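Local coordinates for protein nitrophorin Cim l NP (Cimex lectularius, PDB 1Y21) that carries nitric oxide on a heme group and delivers it to the victim during feeding, causing vasodilation, at residues Ile80-Gly85 / Asp111-Gly116. Numbering follows the deposited sequence.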
loop_
_atom_site.group_PDB
_atom_site.type_symbol
_atom_site.label_atom_id
_atom_site.label_comp_id
_atom_site.label_asym_id
_atom_site.label_seq_id
_atom_site.Cartn_x
_atom_site.Cartn_y
_atom_site.Cartn_z
ATOM N N ILE A 80 4.139 10.883 8.213
ATOM C CA ILE A 80 2.702 10.947 8.546
ATOM C C ILE A 80 2.109 12.296 8.107
ATOM O O ILE A 80 2.759 13.360 8.233
ATOM C CB ILE A 80 2.466 10.727 10.046
ATOM C CG1 ILE A 80 3.436 11.567 10.881
ATOM C CG2 ILE A 80 2.697 9.279 10.394
ATOM C CD1 ILE A 80 2.911 12.022 12.274
ATOM N N THR A 81 0.925 12.260 7.524
ATOM C CA THR A 81 0.097 13.432 7.331
ATOM C C THR A 81 -1.186 13.204 8.139
ATOM O O THR A 81 -1.264 12.301 8.975
ATOM C CB THR A 81 -0.232 13.675 5.836
ATOM O OG1 THR A 81 -1.131 12.661 5.352
ATOM C CG2 THR A 81 0.999 13.514 4.977
ATOM N N GLU A 82 -2.158 14.077 7.925
ATOM C CA GLU A 82 -3.462 13.974 8.560
ATOM C C GLU A 82 -4.093 12.600 8.247
ATOM O O GLU A 82 -4.647 11.911 9.098
ATOM C CB GLU A 82 -4.364 15.072 7.955
ATOM C CG GLU A 82 -4.906 16.173 8.871
ATOM C CD GLU A 82 -6.125 16.986 8.302
ATOM O OE1 GLU A 82 -5.880 18.064 7.664
ATOM O OE2 GLU A 82 -7.336 16.619 8.532
ATOM N N THR A 83 -4.004 12.193 6.998
ATOM C CA THR A 83 -4.744 11.021 6.574
ATOM C C THR A 83 -3.883 9.861 6.121
ATOM O O THR A 83 -4.442 8.838 5.833
ATOM C CB THR A 83 -5.655 11.359 5.387
ATOM O OG1 THR A 83 -4.846 11.832 4.312
ATOM C CG2 THR A 83 -6.656 12.468 5.738
ATOM N N MET A 84 -2.566 10.033 6.008
ATOM C CA MET A 84 -1.674 8.958 5.515
ATOM C C MET A 84 -0.441 8.748 6.383
ATOM O O MET A 84 0.056 9.671 7.015
ATOM C CB MET A 84 -1.159 9.216 4.080
ATOM C CG MET A 84 -2.254 9.327 3.066
ATOM S SD MET A 84 -1.599 9.905 1.473
ATOM C CE MET A 84 -1.864 11.641 1.636
ATOM N N GLY A 85 0.017 7.515 6.386
ATOM C CA GLY A 85 1.300 7.127 6.896
ATOM C C GLY A 85 2.031 6.197 5.949
ATOM O O GLY A 85 1.441 5.267 5.383
ATOM N N ASP A 111 -6.371 22.137 -0.298
ATOM C CA ASP A 111 -5.940 23.134 0.718
ATOM C C ASP A 111 -6.140 22.692 2.190
ATOM O O ASP A 111 -5.617 23.339 3.118
ATOM C CB ASP A 111 -6.619 24.524 0.501
ATOM C CG ASP A 111 -8.165 24.467 0.486
ATOM O OD1 ASP A 111 -8.784 23.501 1.025
ATOM O OD2 ASP A 111 -8.832 25.361 -0.085
ATOM N N GLN A 112 -6.900 21.606 2.392
ATOM C CA GLN A 112 -7.081 20.977 3.703
ATOM C C GLN A 112 -5.975 19.946 4.018
ATOM O O GLN A 112 -6.065 19.253 5.032
ATOM C CB GLN A 112 -8.441 20.281 3.748
ATOM C CG GLN A 112 -9.628 21.190 3.432
ATOM C CD GLN A 112 -9.766 22.336 4.444
ATOM O OE1 GLN A 112 -9.842 22.088 5.654
ATOM N NE2 GLN A 112 -9.763 23.591 3.958
ATOM N N LYS A 113 -4.969 19.830 3.132
ATOM C CA LYS A 113 -3.894 18.813 3.204
ATOM C C LYS A 113 -4.359 17.353 3.460
ATOM O O LYS A 113 -3.631 16.581 4.089
ATOM C CB LYS A 113 -2.791 19.196 4.237
ATOM C CG LYS A 113 -2.521 20.723 4.454
ATOM C CD LYS A 113 -2.279 21.107 5.942
ATOM C CE LYS A 113 -3.531 20.913 6.870
ATOM N NZ LYS A 113 -3.426 19.701 7.830
ATOM N N LYS A 114 -5.550 16.994 2.966
ATOM C CA LYS A 114 -6.183 15.706 3.247
ATOM C C LYS A 114 -5.965 14.638 2.124
ATOM O O LYS A 114 -5.940 13.450 2.399
ATOM C CB LYS A 114 -7.678 15.899 3.413
ATOM C CG LYS A 114 -8.124 16.421 4.783
ATOM C CD LYS A 114 -9.107 15.438 5.465
ATOM C CE LYS A 114 -10.604 15.869 5.375
ATOM N NZ LYS A 114 -11.521 14.805 4.791
ATOM N N SER A 115 -5.899 15.068 0.873
ATOM C CA SER A 115 -5.641 14.159 -0.249
ATOM C C SER A 115 -4.259 14.447 -0.781
ATOM O O SER A 115 -3.689 15.513 -0.553
ATOM C CB SER A 115 -6.733 14.285 -1.316
ATOM O OG SER A 115 -8.003 13.843 -0.789
ATOM N N GLY A 116 -3.739 13.484 -1.514
ATOM C CA GLY A 116 -2.463 13.544 -2.176
ATOM C C GLY A 116 -1.703 12.265 -1.919
ATOM O O GLY A 116 -2.268 11.205 -2.011
HETATM O O HOH W 1 -3.023 13.978 4.163
#
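Thr83 donates its hydroxyl to the backbone carbonyl of Lys114, with OG1 2.7 Å from Lys114 O. The bond is angled at the oxygen (138°), and the donor is tilted 28° from the carbonyl plane. A chi1 of 60° sets OG1 between the backbone N and carbonyl carbon of Thr83, while CG2 turns beside the N and reaches Lys114 CD at 3.9 Å. One water bridges the two segments: it donates to Thr83 OG1 at 2.8 Å and to Lys113 O at 2.7 Å, and also bonds Thr81 OG1, so the Thr83 hydroxyl donates to Lys114 O and accepts from the water. Thr81 OG1 in turn accepts from Met84 N, an ST motif, and the backbone bond from Thr81 N to Met84 O closes the same turn. On the buried flank Met84 bends at its last torsion and lays CE on the backbone of Gly116, 3.6 Å from its C atom; Arg135 of strand 127-135 also packs against Thr83 and Met84. Thr83, Met84 and Gly116 are buried, whereas Glu82 and Lys114 are partly exposed and Lys113 exposed, which makes theirs the solvent-facing flank. There Lys113, kinked along its chain, crosses the extended Glu82 at about a right angle to form a salt bridge, NZ to OE1 3.0 Å, met on the anti side of the carboxylate. Lys114 offers Glu82 merely its aliphatic part, CD lying 3.7 Å from OE2. The turn between strands 73-80 and 84-91 of one sheet thus meets the loop between strands 103-108 and 116-124 of the other, an inter-sheet loop contact in the two-sheet sandwich of the DNase I-like fold.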